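Tyrosine specific protein phosphatase (Trypanosoma cruzi, PDB 4AZ1) probably removes phosphate from phosphotyrosine side chains of other proteins, as classical protein tyrosine phosphatases do. Local coordinates at residues 54-59 and 76-81; 114-119 and 186-191; 241-246 and 281-286. All coordinates share one frame; numbering follows the deposited sequence.

Contact 1: residues 54-59 and 76-81; sequences ILANEA and YINGNL. With FMT (formic acid), chain H.
Two asparagines reach from 76-81 to the backbone of 54-59, and their first torsions set the different targets. Asn78 holds CG opposite its own N (chi1 -176°), which carries the amide toward Ile54; Asn80 turns CG alongside its backbone N (chi1 -62°) and meets Ala56 and Asn57. From Asn78, ND2 donates to Ile54 O at 2.8 Å, fairly straight at 158°, with the carbonyl oxygen lying close to the plane of the amide. ND2 also donates to Asn49 OD1, so two acceptors fix the rotation of the group.

The Asn80 amide lies across the chain at Ala56 and Asn57. Its ND2 is 2.8 Å from Asn57 O, a weak bond because it is strongly bent, and it also pairs with Thr60 OG1. Between the two amides sits the methyl of Ala56: CB is 3.2 Å from Asn80 OD1 and 3.5 Å from Asn78 OD1. Both of those oxygens accept from NH1 of Arg267, so one guanidinium nitrogen ties the asparagines together and should polarise both amides, while the backbone N of the next residue, Phe268, donates to Asn57 OD1.

The sequence YINGN corresponds to the YINAS motif of classical tyrosine phosphatases; the contact joins the loop that follows the KNRY motif to this segment, where the chain enters strand 79-82, at one edge of the large mixed sheet. Just ahead of that strand the backbone makes an inverse gamma turn centred on Asn78, closed by a weak bond from Gly79 N to Ile77 O. Asn78 N donates to O1 of a formic acid at 2.8 Å, probably picked up from the crystallisation liquor.

Contact 2: residues 114-119 and 186-191; sequences SLVIMV and FTQVQY. With FMT (formic acid), chain G.
Phe186, two residues into strand 184-191, sets its ring against Val116, CE2 lying 3.9 Å from Val116 CG2. Thr187 uses both backbone groups on the neighbouring segment: its N donates to Ser114 O at 3.1 Å, and its O accepts from Val116 N at 2.9 Å. Gln188 lays CG against Val116 CG1 and bends at chi2 (-124°), which brings NE2 within 3.5 Å of Met118 SD; its polar ends go to Arg172 and Tyr133.

Val189 repeats the ladder, N to Val116 O and O from Met118 N, both 2.8 Å. This is an in-register parallel pair near the centre of the phosphatase sheet. Strand 222-225, on the far side of 115-118, runs into the signature P-loop, while 184-191 leads toward the WPD loop. Val189 CG2 packs on Leu115 CD1 at 3.7 Å, on the face covered by helix 203-215.

Gln190, fully extended, runs side by side with the equally extended Met118; NE2 passes close to Met118 CE and bonds to Thr120 O and a formic acid, while OE1 meets Arg172. Tyr191 N closes the ladder on Met118 O, and its CD2 meets Val119 CG1 at 4.0 Å, obliquely to the ring.

Contact 3: residues 241-246 and 281-286; sequences AALTHL and YLTLMC
Helices 232-247 and 274-288 belong to the helical part of the phosphatase domain; the first is the helix that follows the signature P-loop, and the second is the last but one helix of the chain. Over the short segments their axes pass 10.0 Å apart and run in roughly the same direction, with a signed crossing angle of -33°. Leu284 carries most of the contact. Its CG stands opposite the carbonyl carbon (chi1 -77°), which swings the branched end across the gap, and CD2 does the touching: it is 3.9 Å from Ala242 CB, 4.0 Å from Leu243 CD2 and 3.9 Å from Leu246 CD1. The other methyl, CD1, also rests on Ala242 CB.

Leu243 and Leu246 come from the opposite direction and slide past Leu284, one after the other along the same side of their helix. Ala242 is short enough to bring Leu284 CD2 within 3.8 Å of its carbonyl oxygen. At the margin, Leu243 CD1 approaches Thr283 OG1 at 4.2 Å, but that hydroxyl is bonded within its own helix, to Ile280 O. Val256 of helix 255-266 touches Leu284 as well.

No hydrogen bond or charge pair crosses between the segments, so the contact rests on van der Waals packing of methyl groups, with no directional bond here to fix the register of the two helices.

In the fold
All three contacts are buried, yet each depends on different forces. Contact 2 lies nearest the middle of the chain and is a backbone ladder between inner strands. Contact 1 reaches the same sheet at its outermost strand, 79-82, where a loop with no regular structure is held by side-chain amides instead; the centres of contact 1 and contact 2 are about 19 Å apart. Contact 3 involves no strand and is almost wholly apolar, with no hydrogen bond across it, farthest from the chain centre and on the opposite side of it from contact 1. Helix 203-215 connects two of them, covering Val189 in contact 2 and touching Leu243 and Thr283 in contact 3. None of the three contacts touches another directly.

Contact 1: residues 54-59 and 76-81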
ATOM      1  N   ILE A  54      -5.472 -14.976  12.097  1.00 40.89           N
ATOM      2  CA  ILE A  54      -4.088 -15.386  11.907  1.00 40.26           C
ATOM      3  C   ILE A  54      -3.238 -14.212  12.335  1.00 37.96           C
ATOM      4  O   ILE A  54      -3.058 -13.251  11.574  1.00 39.50           O
ATOM      5  CB  ILE A  54      -3.760 -15.771  10.455  1.00 49.24           C
ATOM      6  CG1 ILE A  54      -4.788 -16.771   9.912  1.00 52.53           C
ATOM      7  CG2 ILE A  54      -2.341 -16.332  10.384  1.00 43.84           C
ATOM      8  CD1 ILE A  54      -4.488 -18.225  10.221  1.00 53.18           C
ATOM      9  N   LEU A  55      -2.713 -14.298  13.553  1.00 35.75           N
ATOM     10  CA  LEU A  55      -2.029 -13.175  14.181  1.00 40.15           C
ATOM     11  C   LEU A  55      -0.564 -13.508  14.438  1.00 46.22           C
ATOM     12  O   LEU A  55      -0.212 -14.675  14.623  1.00 47.49           O
ATOM     13  CB  LEU A  55      -2.713 -12.827  15.503  1.00 42.99           C
ATOM     14  CG  LEU A  55      -4.211 -12.529  15.451  1.00 48.79           C
ATOM     15  CD1 LEU A  55      -4.747 -12.257  16.850  1.00 52.60           C
ATOM     16  CD2 LEU A  55      -4.508 -11.354  14.527  1.00 45.74           C
ATOM     17  N   ALA A  56       0.284 -12.482  14.445  1.00 37.57           N
ATOM     18  CA  ALA A  56       1.722 -12.654  14.696  1.00 37.47           C
ATOM     19  C   ALA A  56       2.046 -12.545  16.188  1.00 43.22           C
ATOM     20  O   ALA A  56       1.638 -11.574  16.824  1.00 41.56           O
ATOM     21  CB  ALA A  56       2.502 -11.597  13.917  1.00 35.55           C
ATOM     22  N   ASN A  57       2.787 -13.514  16.738  1.00 42.52           N
ATOM     23  CA  ASN A  57       3.213 -13.448  18.146  1.00 43.19           C
ATOM     24  C   ASN A  57       3.977 -12.173  18.462  1.00 50.46           C
ATOM     25  O   ASN A  57       4.854 -11.771  17.698  1.00 49.42           O
ATOM     26  CB  ASN A  57       4.116 -14.630  18.532  1.00 44.79           C
ATOM     27  CG  ASN A  57       3.499 -15.973  18.212  1.00 45.71           C
ATOM     28  OD1 ASN A  57       2.885 -16.161  17.159  1.00 44.19           O
ATOM     29  ND2 ASN A  57       3.669 -16.921  19.120  1.00 45.76           N
ATOM     30  N   GLU A  58       3.663 -11.560  19.601  1.00 54.07           N
ATOM     31  CA  GLU A  58       4.309 -10.323  20.016  1.00 56.62           C
ATOM     32  C   GLU A  58       5.808 -10.511  20.237  1.00 61.57           C
ATOM     33  O   GLU A  58       6.618  -9.695  19.799  1.00 51.30           O
ATOM     34  CB  GLU A  58       3.666  -9.822  21.314  1.00 53.71           C
ATOM     35  CG  GLU A  58       4.092  -8.427  21.729  1.00 63.51           C
ATOM     36  CD  GLU A  58       3.633  -7.367  20.743  1.00 73.34           C
ATOM     37  OE1 GLU A  58       2.539  -7.531  20.155  1.00 73.98           O
ATOM     38  OE2 GLU A  58       4.362  -6.365  20.559  1.00 68.44           O
ATOM     39  N   ALA A  59       6.169 -11.596  20.917  1.00 59.54           N
ATOM     40  CA  ALA A  59       7.551 -11.828  21.336  1.00 57.79           C
ATOM     41  C   ALA A  59       8.552 -11.862  20.184  1.00 54.14           C
ATOM     42  O   ALA A  59       9.711 -11.499  20.361  1.00 56.14           O
ATOM     43  CB  ALA A  59       7.643 -13.112  22.138  1.00 62.58           C
ATOM     44  N   TYR A  76       3.783  -1.961  10.115  1.00 60.92           N
ATOM     45  CA  TYR A  76       3.337  -3.250  10.600  1.00 48.11           C
ATOM     46  C   TYR A  76       3.283  -4.235   9.453  1.00 46.76           C
ATOM     47  O   TYR A  76       2.654  -3.981   8.411  1.00 41.92           O
ATOM     48  CB  TYR A  76       1.962  -3.143  11.277  1.00 49.33           C
ATOM     49  CG  TYR A  76       1.313  -4.489  11.556  1.00 44.71           C
ATOM     50  CD1 TYR A  76       1.593  -5.184  12.723  1.00 40.85           C
ATOM     51  CD2 TYR A  76       0.407  -5.049  10.661  1.00 39.55           C
ATOM     52  CE1 TYR A  76       1.006  -6.405  12.983  1.00 36.33           C
ATOM     53  CE2 TYR A  76      -0.189  -6.275  10.920  1.00 39.50           C
ATOM     54  CZ  TYR A  76       0.117  -6.943  12.082  1.00 42.21           C
ATOM     55  OH  TYR A  76      -0.469  -8.155  12.344  1.00 46.24           O
ATOM     56  N   ILE A  77       3.976  -5.352   9.637  1.00 39.71           N
ATOM     57  CA  ILE A  77       3.714  -6.514   8.837  1.00 36.82           C
ATOM     58  C   ILE A  77       3.263  -7.606   9.810  1.00 47.30           C
ATOM     59  O   ILE A  77       3.760  -7.692  10.942  1.00 49.66           O
ATOM     60  CB  ILE A  77       4.928  -6.928   7.983  1.00 47.48           C
ATOM     61  CG1 ILE A  77       6.013  -7.573   8.839  1.00 39.86           C
ATOM     62  CG2 ILE A  77       5.483  -5.704   7.206  1.00 35.64           C
ATOM     63  CD1 ILE A  77       6.925  -8.514   8.048  1.00 43.95           C
ATOM     64  N   ASN A  78       2.273  -8.392   9.400  1.00 42.22           N
ATOM     65  CA  ASN A  78       1.863  -9.557  10.182  1.00 46.52           C
ATOM     66  C   ASN A  78       2.940 -10.621   9.962  1.00 49.18           C
ATOM     67  O   ASN A  78       2.820 -11.462   9.062  1.00 51.05           O
ATOM     68  CB  ASN A  78       0.498 -10.039   9.689  1.00 37.93           C
ATOM     69  CG  ASN A  78      -0.063 -11.188  10.498  1.00 45.66           C
ATOM     70  OD1 ASN A  78       0.661 -12.090  10.924  1.00 56.11           O
ATOM     71  ND2 ASN A  78      -1.376 -11.174  10.690  1.00 42.20           N
ATOM     72  N   GLY A  79       4.017 -10.554  10.746  1.00 34.37           N
ATOM     73  CA  GLY A  79       5.150 -11.437  10.511  1.00 40.15           C
ATOM     74  C   GLY A  79       6.023 -11.665  11.726  1.00 43.23           C
ATOM     75  O   GLY A  79       6.022 -10.866  12.665  1.00 46.06           O
ATOM     76  N   ASN A  80       6.778 -12.761  11.710  1.00 38.19           N
ATOM     77  CA  ASN A  80       7.640 -13.098  12.836  1.00 33.80           C
ATOM     78  C   ASN A  80       9.023 -13.530  12.382  1.00 39.88           C
ATOM     79  O   ASN A  80       9.181 -14.118  11.301  1.00 41.93           O
ATOM     80  CB  ASN A  80       7.023 -14.217  13.671  1.00 41.68           C
ATOM     81  CG  ASN A  80       5.692 -13.824  14.281  1.00 45.69           C
ATOM     82  OD1 ASN A  80       4.639 -14.008  13.663  1.00 43.61           O
ATOM     83  ND2 ASN A  80       5.729 -13.295  15.508  1.00 36.17           N
ATOM     84  N   LEU A  81      10.017 -13.242  13.216  1.00 43.37           N
ATOM     85  CA  LEU A  81      11.392 -13.668  12.972  1.00 48.42           C
ATOM     86  C   LEU A  81      11.523 -15.149  13.317  1.00 43.34           C
ATOM     87  O   LEU A  81      11.292 -15.538  14.449  1.00 39.04           O
ATOM     88  CB  LEU A  81      12.359 -12.865  13.854  1.00 44.11           C
ATOM     89  CG  LEU A  81      13.852 -13.080  13.593  1.00 44.09           C
ATOM     90  CD1 LEU A  81      14.178 -12.706  12.170  1.00 41.94           C
ATOM     91  CD2 LEU A  81      14.748 -12.291  14.562  1.00 46.89           C
TER
HETATM   92  C   FMT H1306       2.538  -8.290   5.595  1.00 68.43           C
HETATM   93  O1  FMT H1306       1.911  -8.014   6.627  1.00 61.87           O
HETATM   94  O2  FMT H1306       3.443  -9.135   5.505  1.00 57.81           O

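Contact 2: residues 114-119 and 186-191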
ATOM      1  N   SER A 114      17.382  -8.943   1.296  1.00 39.33           N
ATOM      2  CA  SER A 114      17.985  -9.291   0.011  1.00 37.29           C
ATOM      3  C   SER A 114      17.151 -10.307  -0.791  1.00 41.36           C
ATOM      4  O   SER A 114      17.238 -10.353  -2.025  1.00 40.67           O
ATOM      5  CB  SER A 114      19.441  -9.747   0.211  1.00 49.56           C
ATOM      6  OG  SER A 114      19.880 -10.601  -0.828  1.00 59.85           O
ATOM      7  N   LEU A 115      16.316 -11.088  -0.104  1.00 36.53           N
ATOM      8  CA  LEU A 115      15.585 -12.159  -0.776  1.00 37.20           C
ATOM      9  C   LEU A 115      14.184 -12.338  -0.203  1.00 39.32           C
ATOM     10  O   LEU A 115      13.996 -12.524   1.009  1.00 34.20           O
ATOM     11  CB  LEU A 115      16.357 -13.492  -0.708  1.00 43.14           C
ATOM     12  CG  LEU A 115      15.640 -14.743  -1.238  1.00 39.85           C
ATOM     13  CD1 LEU A 115      15.327 -14.597  -2.726  1.00 34.82           C
ATOM     14  CD2 LEU A 115      16.462 -16.009  -0.996  1.00 30.60           C
ATOM     15  N   VAL A 116      13.208 -12.268  -1.096  1.00 38.18           N
ATOM     16  CA  VAL A 116      11.817 -12.478  -0.761  1.00 35.52           C
ATOM     17  C   VAL A 116      11.329 -13.684  -1.537  1.00 34.63           C
ATOM     18  O   VAL A 116      11.472 -13.738  -2.768  1.00 34.35           O
ATOM     19  CB  VAL A 116      10.955 -11.269  -1.186  1.00 30.00           C
ATOM     20  CG1 VAL A 116       9.457 -11.626  -1.057  1.00 35.63           C
ATOM     21  CG2 VAL A 116      11.306 -10.062  -0.322  1.00 30.01           C
ATOM     22  N   ILE A 117      10.768 -14.656  -0.830  1.00 34.97           N
ATOM     23  CA  ILE A 117      10.228 -15.824  -1.496  1.00 34.09           C
ATOM     24  C   ILE A 117       8.731 -15.857  -1.287  1.00 29.92           C
ATOM     25  O   ILE A 117       8.256 -15.778  -0.152  1.00 25.04           O
ATOM     26  CB  ILE A 117      10.831 -17.114  -0.954  1.00 33.92           C
ATOM     27  CG1 ILE A 117      12.333 -17.130  -1.231  1.00 36.13           C
ATOM     28  CG2 ILE A 117      10.154 -18.338  -1.596  1.00 24.36           C
ATOM     29  CD1 ILE A 117      12.997 -18.401  -0.792  1.00 42.66           C
ATOM     30  N   MET A 118       7.997 -15.937  -2.400  1.00 30.12           N
ATOM     31  CA  MET A 118       6.549 -15.946  -2.385  1.00 28.58           C
ATOM     32  C   MET A 118       6.096 -17.315  -2.885  1.00 28.18           C
ATOM     33  O   MET A 118       6.405 -17.699  -4.020  1.00 30.79           O
ATOM     34  CB  MET A 118       6.011 -14.827  -3.303  1.00 24.59           C
ATOM     35  CG  MET A 118       4.498 -14.824  -3.415  1.00 25.52           C
ATOM     36  SD  MET A 118       3.959 -13.492  -4.503  1.00 29.93           S
ATOM     37  CE  MET A 118       2.212 -13.891  -4.601  1.00 24.09           C
ATOM     38  N   VAL A 119       5.384 -18.057  -2.034  1.00 25.12           N
ATOM     39  CA  VAL A 119       4.987 -19.421  -2.363  1.00 30.21           C
ATOM     40  C   VAL A 119       3.474 -19.555  -2.571  1.00 28.04           C
ATOM     41  O   VAL A 119       2.802 -20.376  -1.936  1.00 31.08           O
ATOM     42  CB  VAL A 119       5.478 -20.427  -1.267  1.00 39.22           C
ATOM     43  CG1 VAL A 119       5.334 -21.837  -1.753  1.00 45.71           C
ATOM     44  CG2 VAL A 119       6.942 -20.186  -0.965  1.00 38.51           C
ATOM     45  N   PHE A 186      16.925  -5.978  -4.482  1.00 42.37           N
ATOM     46  CA  PHE A 186      16.572  -7.262  -3.895  1.00 41.58           C
ATOM     47  C   PHE A 186      15.958  -8.176  -4.954  1.00 46.95           C
ATOM     48  O   PHE A 186      15.546  -7.719  -6.035  1.00 45.15           O
ATOM     49  CB  PHE A 186      15.654  -7.088  -2.667  1.00 37.01           C
ATOM     50  CG  PHE A 186      14.206  -6.821  -3.002  1.00 41.99           C
ATOM     51  CD1 PHE A 186      13.774  -5.542  -3.324  1.00 44.15           C
ATOM     52  CD2 PHE A 186      13.272  -7.857  -2.975  1.00 44.66           C
ATOM     53  CE1 PHE A 186      12.434  -5.292  -3.621  1.00 38.30           C
ATOM     54  CE2 PHE A 186      11.926  -7.626  -3.270  1.00 32.01           C
ATOM     55  CZ  PHE A 186      11.508  -6.334  -3.589  1.00 41.11           C
ATOM     56  N   THR A 187      15.937  -9.471  -4.655  1.00 42.09           N
ATOM     57  CA  THR A 187      15.353 -10.456  -5.557  1.00 35.86           C
ATOM     58  C   THR A 187      14.062 -11.004  -4.933  1.00 37.92           C
ATOM     59  O   THR A 187      14.053 -11.397  -3.759  1.00 36.92           O
ATOM     60  CB  THR A 187      16.364 -11.589  -5.834  1.00 40.09           C
ATOM     61  OG1 THR A 187      17.602 -11.022  -6.293  1.00 46.41           O
ATOM     62  CG2 THR A 187      15.837 -12.543  -6.886  1.00 44.83           C
ATOM     63  N   GLN A 188      12.963 -10.981  -5.689  1.00 40.09           N
ATOM     64  CA  GLN A 188      11.761 -11.725  -5.298  1.00 33.73           C
ATOM     65  C   GLN A 188      11.631 -12.968  -6.170  1.00 38.66           C
ATOM     66  O   GLN A 188      11.759 -12.896  -7.392  1.00 35.60           O
ATOM     67  CB  GLN A 188      10.474 -10.883  -5.390  1.00 31.87           C
ATOM     68  CG  GLN A 188       9.230 -11.597  -4.841  1.00 30.64           C
ATOM     69  CD  GLN A 188       8.098 -11.680  -5.867  1.00 38.88           C
ATOM     70  OE1 GLN A 188       8.334 -11.611  -7.080  1.00 37.09           O
ATOM     71  NE2 GLN A 188       6.864 -11.819  -5.381  1.00 32.56           N
ATOM     72  N   VAL A 189      11.387 -14.113  -5.534  1.00 35.17           N
ATOM     73  CA  VAL A 189      11.239 -15.373  -6.252  1.00 31.63           C
ATOM     74  C   VAL A 189       9.818 -15.868  -5.970  1.00 34.50           C
ATOM     75  O   VAL A 189       9.453 -16.081  -4.818  1.00 36.08           O
ATOM     76  CB  VAL A 189      12.268 -16.416  -5.761  1.00 37.70           C
ATOM     77  CG1 VAL A 189      12.194 -17.695  -6.604  1.00 35.16           C
ATOM     78  CG2 VAL A 189      13.686 -15.841  -5.831  1.00 42.09           C
ATOM     79  N   GLN A 190       9.005 -16.017  -7.009  1.00 30.71           N
ATOM     80  CA  GLN A 190       7.645 -16.503  -6.811  1.00 34.31           C
ATOM     81  C   GLN A 190       7.512 -17.918  -7.366  1.00 34.81           C
ATOM     82  O   GLN A 190       7.848 -18.183  -8.524  1.00 32.69           O
ATOM     83  CB  GLN A 190       6.613 -15.572  -7.475  1.00 34.50           C
ATOM     84  CG  GLN A 190       5.145 -15.992  -7.242  1.00 22.58           C
ATOM     85  CD  GLN A 190       4.162 -15.145  -8.035  1.00 27.51           C
ATOM     86  OE1 GLN A 190       4.568 -14.351  -8.892  1.00 32.14           O
ATOM     87  NE2 GLN A 190       2.860 -15.301  -7.746  1.00 27.90           N
ATOM     88  N   TYR A 191       7.005 -18.820  -6.535  1.00 32.55           N
ATOM     89  CA  TYR A 191       6.775 -20.197  -6.944  1.00 30.06           C
ATOM     90  C   TYR A 191       5.267 -20.426  -7.010  1.00 29.46           C
ATOM     91  O   TYR A 191       4.561 -20.333  -5.988  1.00 29.30           O
ATOM     92  CB  TYR A 191       7.441 -21.140  -5.934  1.00 31.35           C
ATOM     93  CG  TYR A 191       7.121 -22.602  -6.125  1.00 33.73           C
ATOM     94  CD1 TYR A 191       7.067 -23.156  -7.388  1.00 30.82           C
ATOM     95  CD2 TYR A 191       6.879 -23.434  -5.026  1.00 37.93           C
ATOM     96  CE1 TYR A 191       6.764 -24.492  -7.571  1.00 30.49           C
ATOM     97  CE2 TYR A 191       6.596 -24.776  -5.195  1.00 38.70           C
ATOM     98  CZ  TYR A 191       6.538 -25.301  -6.472  1.00 36.88           C
ATOM     99  OH  TYR A 191       6.254 -26.638  -6.665  1.00 41.65           O
TER
HETATM  100  C   FMT G1305       0.380 -15.288 -10.298  1.00 41.45           C
HETATM  101  O1  FMT G1305       0.566 -15.059  -9.103  1.00 43.41           O
HETATM  102  O2  FMT G1305      -0.346 -16.194 -10.716  1.00 51.67           O

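Contact 3: residues 241-246 and 281-286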
ATOM      1  N   ALA A 241      15.329 -26.104   7.258  1.00 43.00           N
ATOM      2  CA  ALA A 241      15.904 -26.511   8.541  1.00 39.46           C
ATOM      3  C   ALA A 241      16.238 -27.991   8.532  1.00 39.68           C
ATOM      4  O   ALA A 241      17.367 -28.384   8.822  1.00 40.56           O
ATOM      5  CB  ALA A 241      14.958 -26.192   9.675  1.00 38.14           C
ATOM      6  N   ALA A 242      15.250 -28.813   8.191  1.00 37.98           N
ATOM      7  CA  ALA A 242      15.463 -30.249   8.178  1.00 34.76           C
ATOM      8  C   ALA A 242      16.628 -30.645   7.275  1.00 42.83           C
ATOM      9  O   ALA A 242      17.431 -31.511   7.641  1.00 41.82           O
ATOM     10  CB  ALA A 242      14.176 -30.993   7.785  1.00 35.11           C
ATOM     11  N   LEU A 243      16.740 -30.009   6.110  1.00 38.13           N
ATOM     12  CA  LEU A 243      17.813 -30.353   5.177  1.00 46.20           C
ATOM     13  C   LEU A 243      19.182 -29.884   5.657  1.00 45.90           C
ATOM     14  O   LEU A 243      20.195 -30.506   5.344  1.00 45.09           O
ATOM     15  CB  LEU A 243      17.526 -29.831   3.763  1.00 40.74           C
ATOM     16  CG  LEU A 243      16.471 -30.642   3.002  1.00 48.05           C
ATOM     17  CD1 LEU A 243      15.876 -29.845   1.851  1.00 41.41           C
ATOM     18  CD2 LEU A 243      17.076 -31.938   2.490  1.00 46.43           C
ATOM     19  N   THR A 244      19.209 -28.793   6.416  1.00 45.83           N
ATOM     20  CA  THR A 244      20.458 -28.316   7.005  1.00 47.95           C
ATOM     21  C   THR A 244      20.950 -29.331   8.034  1.00 48.95           C
ATOM     22  O   THR A 244      22.145 -29.629   8.100  1.00 53.86           O
ATOM     23  CB  THR A 244      20.295 -26.934   7.664  1.00 50.06           C
ATOM     24  OG1 THR A 244      19.851 -25.976   6.690  1.00 50.48           O
ATOM     25  CG2 THR A 244      21.620 -26.470   8.258  1.00 48.23           C
ATOM     26  N   HIS A 245      20.036 -29.881   8.829  1.00 42.79           N
ATOM     27  CA  HIS A 245      20.420 -30.948   9.762  1.00 48.00           C
ATOM     28  C   HIS A 245      21.000 -32.152   9.025  1.00 47.53           C
ATOM     29  O   HIS A 245      21.993 -32.743   9.463  1.00 51.40           O
ATOM     30  CB  HIS A 245      19.233 -31.360  10.641  1.00 41.21           C
ATOM     31  CG  HIS A 245      18.940 -30.374  11.724  1.00 53.70           C
ATOM     32  ND1 HIS A 245      19.703 -30.281  12.870  1.00 57.44           N
ATOM     33  CD2 HIS A 245      17.998 -29.406  11.820  1.00 48.40           C
ATOM     34  CE1 HIS A 245      19.231 -29.312  13.631  1.00 64.41           C
ATOM     35  NE2 HIS A 245      18.192 -28.768  13.019  1.00 56.71           N
ATOM     36  N   LEU A 246      20.381 -32.496   7.898  1.00 48.64           N
ATOM     37  CA  LEU A 246      20.839 -33.609   7.073  1.00 50.65           C
ATOM     38  C   LEU A 246      22.266 -33.350   6.602  1.00 55.98           C
ATOM     39  O   LEU A 246      23.131 -34.222   6.695  1.00 57.35           O
ATOM     40  CB  LEU A 246      19.891 -33.784   5.875  1.00 41.05           C
ATOM     41  CG  LEU A 246      20.105 -34.953   4.900  1.00 51.98           C
ATOM     42  CD1 LEU A 246      18.787 -35.350   4.250  1.00 49.21           C
ATOM     43  CD2 LEU A 246      21.126 -34.616   3.821  1.00 55.30           C
ATOM     44  N   TYR A 281       8.783 -34.237   5.129  1.00 31.24           N
ATOM     45  CA  TYR A 281       9.317 -35.599   5.010  1.00 34.55           C
ATOM     46  C   TYR A 281       9.647 -35.969   3.559  1.00 28.94           C
ATOM     47  O   TYR A 281      10.651 -36.638   3.297  1.00 38.32           O
ATOM     48  CB  TYR A 281       8.348 -36.636   5.591  1.00 35.81           C
ATOM     49  CG  TYR A 281       8.406 -36.779   7.100  1.00 34.32           C
ATOM     50  CD1 TYR A 281       9.347 -37.597   7.698  1.00 36.20           C
ATOM     51  CD2 TYR A 281       7.503 -36.108   7.922  1.00 32.83           C
ATOM     52  CE1 TYR A 281       9.405 -37.737   9.087  1.00 37.37           C
ATOM     53  CE2 TYR A 281       7.550 -36.237   9.295  1.00 32.71           C
ATOM     54  CZ  TYR A 281       8.503 -37.064   9.875  1.00 34.08           C
ATOM     55  OH  TYR A 281       8.551 -37.204  11.256  1.00 39.82           O
ATOM     56  N   LEU A 282       8.781 -35.569   2.629  1.00 31.99           N
ATOM     57  CA  LEU A 282       8.982 -35.871   1.208  1.00 32.49           C
ATOM     58  C   LEU A 282      10.259 -35.231   0.660  1.00 34.12           C
ATOM     59  O   LEU A 282      10.971 -35.841  -0.136  1.00 36.65           O
ATOM     60  CB  LEU A 282       7.788 -35.391   0.375  1.00 28.98           C
ATOM     61  CG  LEU A 282       6.474 -36.077   0.730  1.00 33.54           C
ATOM     62  CD1 LEU A 282       5.311 -35.554  -0.131  1.00 34.90           C
ATOM     63  CD2 LEU A 282       6.625 -37.579   0.604  1.00 33.33           C
ATOM     64  N   THR A 283      10.543 -33.998   1.068  1.00 29.32           N
ATOM     65  CA  THR A 283      11.772 -33.360   0.593  1.00 40.05           C
ATOM     66  C   THR A 283      12.996 -34.090   1.151  1.00 45.17           C
ATOM     67  O   THR A 283      14.015 -34.206   0.472  1.00 40.08           O
ATOM     68  CB  THR A 283      11.846 -31.842   0.927  1.00 47.64           C
ATOM     69  OG1 THR A 283      12.152 -31.656   2.314  1.00 57.37           O
ATOM     70  CG2 THR A 283      10.542 -31.164   0.613  1.00 30.54           C
ATOM     71  N   LEU A 284      12.895 -34.591   2.383  1.00 39.36           N
ATOM     72  CA  LEU A 284      14.024 -35.307   2.979  1.00 39.75           C
ATOM     73  C   LEU A 284      14.250 -36.588   2.199  1.00 41.07           C
ATOM     74  O   LEU A 284      15.383 -36.914   1.825  1.00 41.92           O
ATOM     75  CB  LEU A 284      13.777 -35.619   4.460  1.00 38.49           C
ATOM     76  CG  LEU A 284      13.946 -34.446   5.435  1.00 48.98           C
ATOM     77  CD1 LEU A 284      13.488 -34.844   6.822  1.00 49.79           C
ATOM     78  CD2 LEU A 284      15.406 -33.945   5.485  1.00 45.41           C
ATOM     79  N   MET A 285      13.162 -37.298   1.929  1.00 39.58           N
ATOM     80  CA  MET A 285      13.236 -38.530   1.162  1.00 42.48           C
ATOM     81  C   MET A 285      13.843 -38.306  -0.224  1.00 37.80           C
ATOM     82  O   MET A 285      14.754 -39.034  -0.620  1.00 43.08           O
ATOM     83  CB  MET A 285      11.857 -39.184   1.070  1.00 38.41           C
ATOM     84  CG  MET A 285      11.323 -39.642   2.425  1.00 42.17           C
ATOM     85  SD  MET A 285       9.605 -40.213   2.340  1.00 40.08           S
ATOM     86  CE  MET A 285       9.848 -41.828   1.552  1.00 38.63           C
ATOM     87  N   CYS A 286      13.355 -37.305  -0.957  1.00 36.52           N
ATOM     88  CA  CYS A 286      13.922 -36.998  -2.273  1.00 42.93           C
ATOM     89  C   CYS A 286      15.421 -36.699  -2.205  1.00 47.05           C
ATOM     90  O   CYS A 286      16.193 -37.227  -3.006  1.00 51.97           O
ATOM     91  CB  CYS A 286      13.190 -35.829  -2.934  1.00 44.24           C
ATOM     92  SG  CYS A 286      11.502 -36.224  -3.410  1.00 54.49           S
TER